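Uncharacterized conserved protein (Ruegeria pomeroyi DSS-3, PDB 3IUS) is of unknown function but probably binds NAD, as a Rossmann-fold member of the NAD-dependent epimerase/dehydratase family. Local coordinates at residues Thr71-Gly76 with Arg129-Ala134; Ala105-His110 with Glu117-Thr122. One frame throughout, in Å; residues are numbered along the deposited sequence.

Interaction 1 (Thr71-Gly76 with Arg129-Ala134); sequences TAPDSG and RWRVMA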
loop_
_atom_site.group_PDB
_atom_site.type_symbol
_atom_site.label_atom_id
_atom_site.label_comp_id
_atom_site.label_asym_id
_atom_site.label_seq_id
_atom_site.Cartn_x
_atom_site.Cartn_y
_atom_site.Cartn_z
ATOM N N THR A 71 -1.344 -8.958 3.356
ATOM C CA THR A 71 -0.270 -9.793 3.887
ATOM C C THR A 71 0.944 -9.827 2.960
ATOM O O THR A 71 0.821 -10.167 1.792
ATOM C CB THR A 71 -0.759 -11.232 4.130
ATOM O OG1 THR A 71 -1.169 -11.815 2.885
ATOM C CG2 THR A 71 -1.935 -11.237 5.091
ATOM N N ALA A 72 2.114 -9.471 3.489
ATOM C CA ALA A 72 3.349 -9.482 2.701
ATOM C C ALA A 72 3.762 -10.898 2.301
ATOM O O ALA A 72 3.502 -11.853 3.025
ATOM C CB ALA A 72 4.475 -8.808 3.475
ATOM N N PRO A 73 4.417 -11.033 1.140
ATOM C CA PRO A 73 4.866 -12.351 0.679
ATOM C C PRO A 73 6.181 -12.761 1.325
ATOM O O PRO A 73 6.864 -11.930 1.924
ATOM C CB PRO A 73 5.089 -12.124 -0.816
ATOM C CG PRO A 73 5.482 -10.690 -0.887
ATOM C CD PRO A 73 4.547 -10.023 0.078
ATOM N N ASP A 74 6.513 -14.043 1.213
ATOM C CA ASP A 74 7.825 -14.551 1.589
ATOM C C ASP A 74 8.410 -15.250 0.368
ATOM O O ASP A 74 7.836 -15.166 -0.721
ATOM C CB ASP A 74 7.720 -15.521 2.772
ATOM C CG ASP A 74 6.735 -16.648 2.521
ATOM O OD1 ASP A 74 6.491 -16.992 1.348
ATOM O OD2 ASP A 74 6.196 -17.195 3.504
ATOM N N SER A 75 9.526 -15.956 0.553
ATOM C CA SER A 75 10.207 -16.618 -0.558
ATOM C C SER A 75 9.315 -17.612 -1.301
ATOM O O SER A 75 9.621 -17.996 -2.426
ATOM C CB SER A 75 11.490 -17.311 -0.083
ATOM O OG SER A 75 11.215 -18.329 0.858
ATOM N N GLY A 76 8.215 -18.017 -0.679
ATOM C CA GLY A 76 7.300 -18.960 -1.298
ATOM C C GLY A 76 6.165 -18.262 -2.016
ATOM O O GLY A 76 5.352 -18.900 -2.692
ATOM N N ARG A 129 10.870 -9.551 -6.091
ATOM C CA ARG A 129 10.626 -10.838 -6.747
ATOM C C ARG A 129 9.507 -11.601 -6.037
ATOM O O ARG A 129 8.685 -12.259 -6.682
ATOM C CB ARG A 129 11.894 -11.694 -6.819
ATOM C CG ARG A 129 12.953 -11.164 -7.778
ATOM C CD ARG A 129 14.037 -12.206 -8.043
ATOM N NE ARG A 129 14.565 -12.789 -6.815
ATOM C CZ ARG A 129 15.587 -12.285 -6.134
ATOM N NH1 ARG A 129 16.195 -11.193 -6.565
ATOM N NH2 ARG A 129 16.004 -12.880 -5.024
ATOM N N TRP A 130 9.473 -11.512 -4.712
ATOM C CA TRP A 130 8.421 -12.185 -3.953
ATOM C C TRP A 130 7.055 -11.568 -4.252
ATOM O O TRP A 130 6.044 -12.278 -4.308
ATOM C CB TRP A 130 8.697 -12.147 -2.448
ATOM C CG TRP A 130 10.001 -12.765 -2.049
ATOM C CD1 TRP A 130 10.770 -13.617 -2.789
ATOM C CD2 TRP A 130 10.684 -12.592 -0.802
ATOM N NE1 TRP A 130 11.891 -13.976 -2.083
ATOM C CE2 TRP A 130 11.863 -13.359 -0.861
ATOM C CE3 TRP A 130 10.414 -11.857 0.358
ATOM C CZ2 TRP A 130 12.773 -13.414 0.193
ATOM C CZ3 TRP A 130 11.320 -11.912 1.405
ATOM C CH2 TRP A 130 12.484 -12.687 1.316
ATOM N N ARG A 131 7.027 -10.249 -4.441
ATOM C CA ARG A 131 5.796 -9.564 -4.826
ATOM C C ARG A 131 5.318 -10.060 -6.182
ATOM O O ARG A 131 4.139 -10.350 -6.356
ATOM C CB ARG A 131 5.993 -8.049 -4.879
ATOM C CG ARG A 131 6.010 -7.376 -3.526
ATOM C CD ARG A 131 4.633 -7.391 -2.875
ATOM N NE ARG A 131 4.685 -6.773 -1.555
ATOM C CZ ARG A 131 3.653 -6.691 -0.723
ATOM N NH1 ARG A 131 2.474 -7.188 -1.073
ATOM N NH2 ARG A 131 3.800 -6.113 0.460
ATOM N N VAL A 132 6.234 -10.147 -7.146
ATOM C CA VAL A 132 5.862 -10.633 -8.475
ATOM C C VAL A 132 5.308 -12.054 -8.401
ATOM O O VAL A 132 4.299 -12.370 -9.044
ATOM C CB VAL A 132 7.049 -10.594 -9.454
ATOM C CG1 VAL A 132 6.705 -11.377 -10.725
ATOM C CG2 VAL A 132 7.428 -9.149 -9.774
HETATM N N MSE A 133 5.979 -12.903 -7.630
HETATM C CA MSE A 133 5.522 -14.262 -7.362
HETATM C C MSE A 133 4.088 -14.249 -6.866
HETATM O O MSE A 133 3.228 -14.974 -7.370
HETATM C CB MSE A 133 6.357 -14.893 -6.252
HETATM C CG MSE A 133 7.619 -15.622 -6.641
HETATM SE SE MSE A 133 7.948 -16.910 -5.195
HETATM C CE MSE A 133 6.606 -18.225 -5.690
ATOM N N ALA A 134 3.850 -13.445 -5.833
ATOM C CA ALA A 134 2.533 -13.378 -5.203
ATOM C C ALA A 134 1.473 -12.936 -6.208
ATOM O O ALA A 134 0.410 -13.551 -6.305
ATOM C CB ALA A 134 2.563 -12.446 -3.997
HETATM O O HOH W 1 -0.189 -7.538 0.534
#
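W130 lies flat beneath the backbone of D74 and S75, on the side of helix 126-140 that faces the loop 71-76. Its CB starts 3.6 Å from D74 O and also touches the ring of P73. The next atom, CG, is brought beneath the loop by a first torsion of -58°, which sets it anti to the carbonyl carbon, and D74 O sits 3.5 Å from it. Along the five-membered ring, CD1 and NE1 run under S75, with NE1 3.5 Å from S75 CA. That CA stands over the face, 3.6 Å from the ring centroid and 18° off the normal, a CH-pi contact. In the six-membered ring CE3 has P73 O and D74 CA as its neighbours, while CZ2 reaches S75 N and CB.

P73 packs on the helix, its CG and CB against W130 CB and its CB also against A134 CB. Its CD sits over the centre of the R131 guanidinium, 3.5 Å from CZ. In the guanidinium plane, NH1 donates to a water that in turn weakly reaches T71 O. M133, a selenomethionine, sets SE 3.4 Å from S75 O; the bend at its third torsion then carries CE to 3.3 Å from G76 O. No direct hydrogen bond joins the segments; an Asx turn, G76 N to D74 OD1, shapes the loop itself. This is a Rossmann-type arrangement, the loop after strand 66-69 resting on the helix that in extended short-chain dehydrogenases normally carries YxxxK; R127 and R131 have that spacing.

Interaction 2 (Ala105-His110 with Glu117-Thr122); sequences AVYGDH and ETTPLT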
loop_
_atom_site.group_PDB
_atom_site.type_symbol
_atom_site.label_atom_id
_atom_site.label_comp_id
_atom_site.label_asym_id
_atom_site.label_seq_id
_atom_site.Cartn_x
_atom_site.Cartn_y
_atom_site.Cartn_z
ATOM N N ALA A 105 7.485 -1.952 -6.297
ATOM C CA ALA A 105 8.827 -2.526 -6.384
ATOM C C ALA A 105 8.900 -3.563 -7.496
ATOM O O ALA A 105 9.984 -3.940 -7.936
ATOM C CB ALA A 105 9.262 -3.129 -5.051
ATOM N N VAL A 106 7.738 -4.002 -7.966
ATOM C CA VAL A 106 7.691 -4.978 -9.044
ATOM C C VAL A 106 8.336 -4.476 -10.340
ATOM O O VAL A 106 8.814 -5.276 -11.149
ATOM C CB VAL A 106 6.252 -5.398 -9.351
ATOM C CG1 VAL A 106 5.613 -6.044 -8.125
ATOM C CG2 VAL A 106 5.444 -4.205 -9.813
ATOM N N TYR A 107 8.329 -3.162 -10.542
ATOM C CA TYR A 107 8.835 -2.579 -11.780
ATOM C C TYR A 107 10.355 -2.610 -11.893
ATOM O O TYR A 107 10.902 -2.742 -12.988
ATOM C CB TYR A 107 8.312 -1.151 -11.964
ATOM C CG TYR A 107 6.816 -1.084 -12.161
ATOM C CD1 TYR A 107 6.222 -1.661 -13.275
ATOM C CD2 TYR A 107 5.999 -0.455 -11.229
ATOM C CE1 TYR A 107 4.858 -1.611 -13.454
ATOM C CE2 TYR A 107 4.640 -0.391 -11.399
ATOM C CZ TYR A 107 4.069 -0.982 -12.516
ATOM O OH TYR A 107 2.712 -0.919 -12.686
ATOM N N GLY A 108 11.040 -2.482 -10.763
ATOM C CA GLY A 108 12.487 -2.463 -10.780
ATOM C C GLY A 108 13.036 -1.119 -11.212
ATOM O O GLY A 108 12.369 -0.089 -11.072
ATOM N N ASP A 109 14.250 -1.132 -11.752
ATOM C CA ASP A 109 14.979 0.095 -12.064
ATOM C C ASP A 109 14.760 0.578 -13.499
ATOM O O ASP A 109 14.908 -0.183 -14.459
ATOM C CB ASP A 109 16.470 -0.097 -11.791
ATOM C CG ASP A 109 17.264 1.181 -11.966
ATOM O OD1 ASP A 109 16.684 2.281 -11.813
ATOM O OD2 ASP A 109 18.475 1.075 -12.261
ATOM N N HIS A 110 14.407 1.853 -13.630
ATOM C CA HIS A 110 14.132 2.456 -14.929
ATOM C C HIS A 110 14.860 3.781 -15.085
ATOM O O HIS A 110 14.552 4.582 -15.967
ATOM C CB HIS A 110 12.623 2.640 -15.111
ATOM C CG HIS A 110 11.881 1.357 -15.305
ATOM N ND1 HIS A 110 11.386 0.967 -16.530
ATOM C CD2 HIS A 110 11.556 0.371 -14.435
ATOM C CE1 HIS A 110 10.788 -0.205 -16.407
ATOM N NE2 HIS A 110 10.873 -0.588 -15.146
ATOM N N GLU A 117 1.033 0.373 -15.862
ATOM C CA GLU A 117 0.605 -0.975 -15.538
ATOM C C GLU A 117 0.950 -1.989 -16.635
ATOM O O GLU A 117 0.835 -3.190 -16.414
ATOM C CB GLU A 117 -0.894 -1.007 -15.219
ATOM C CG GLU A 117 -1.296 -0.239 -13.956
ATOM C CD GLU A 117 -1.553 1.239 -14.197
ATOM O OE1 GLU A 117 -1.107 1.777 -15.235
ATOM O OE2 GLU A 117 -2.209 1.869 -13.338
ATOM N N THR A 118 1.390 -1.509 -17.801
ATOM C CA THR A 118 1.781 -2.411 -18.895
ATOM C C THR A 118 3.285 -2.650 -18.955
ATOM O O THR A 118 3.769 -3.449 -19.751
ATOM C CB THR A 118 1.321 -1.890 -20.279
ATOM O OG1 THR A 118 2.107 -0.748 -20.657
ATOM C CG2 THR A 118 -0.151 -1.522 -20.255
ATOM N N THR A 119 4.031 -1.938 -18.122
ATOM C CA THR A 119 5.475 -2.079 -18.106
ATOM C C THR A 119 5.915 -3.446 -17.578
ATOM O O THR A 119 5.402 -3.918 -16.568
ATOM C CB THR A 119 6.090 -0.963 -17.255
ATOM O OG1 THR A 119 5.717 0.298 -17.820
ATOM C CG2 THR A 119 7.608 -1.076 -17.225
ATOM N N PRO A 120 6.873 -4.089 -18.269
ATOM C CA PRO A 120 7.385 -5.394 -17.824
ATOM C C PRO A 120 7.909 -5.366 -16.385
ATOM O O PRO A 120 8.425 -4.344 -15.943
ATOM C CB PRO A 120 8.538 -5.662 -18.799
ATOM C CG PRO A 120 8.166 -4.903 -20.034
ATOM C CD PRO A 120 7.477 -3.658 -19.542
ATOM N N LEU A 121 7.782 -6.478 -15.667
ATOM C CA LEU A 121 8.243 -6.529 -14.282
ATOM C C LEU A 121 9.674 -7.050 -14.175
ATOM O O LEU A 121 9.962 -8.186 -14.545
ATOM C CB LEU A 121 7.305 -7.397 -13.444
ATOM C CG LEU A 121 5.820 -7.066 -13.619
ATOM C CD1 LEU A 121 4.958 -7.968 -12.745
ATOM C CD2 LEU A 121 5.557 -5.595 -13.324
ATOM N N THR A 122 10.568 -6.213 -13.664
ATOM C CA THR A 122 11.963 -6.601 -13.502
ATOM C C THR A 122 12.508 -6.144 -12.155
ATOM O O THR A 122 13.420 -5.327 -12.098
ATOM C CB THR A 122 12.853 -6.030 -14.631
ATOM O OG1 THR A 122 12.909 -4.603 -14.528
ATOM C CG2 THR A 122 12.287 -6.400 -15.987
HETATM O O HOH W 2 15.311 -3.553 -13.014
HETATM O O HOH W 3 13.865 -2.615 -15.651
#
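Y107 and G108 run alongside L121 and T122, the paired CA atoms 4.7 and 5.0 Å apart, and G108, at a phi of 78°, puts its CA 3.3 Å from T122 O in a CA-H...O contact. A water accepting from D109 N and donating to T122 O joins the two backbones close by. Although Y107 leaves the backbone away from 117-122, its ring (chi1 -66°) runs alongside T119 and carries OH to E117, 3.5 Å from its CA, where R150 and N206 hydrogen-bond it. T119 O meets the ring edge in its plane, and T119 CB lies against CD1. V106 CG2 lies over the ring centre and 3.8 Å from L121 CD2, the two aliphatic side chains pointing the same way. A phenylalanine in place of Y107 would probably leave R150 and N206 without their shared hydroxyl partner. H110 NE2 donates to Y107 O over 3.0 Å, from above the carbonyl plane, while CE1 abuts T119 CG2 at 3.4 Å. E117 is turned elsewhere, to R259 and N206. Such a VYG turn after the strand 97-103, packed on the segment leading into the next helix, is typical of extended short-chain dehydrogenases.

Interactions 1 and 2 have centres about 15 Å apart and meet through helix 126-140. R131 offers its guanidinium to interaction 1, while its CB packs 3.8 Å from V106 CG1 of interaction 2. One residue on, V132 faces interaction 2, its CG2 4.0 Å from both V106 CB and L121 CD1. In sequence the 105-110 and 117-122 segments both fall between the two halves of interaction 1. Together the contacts join the loops after strands 66-69 and 97-103 to one helix. In relatives these loops border the NAD and substrate cleft, and this protein probably resembles them, though the site itself is not established here.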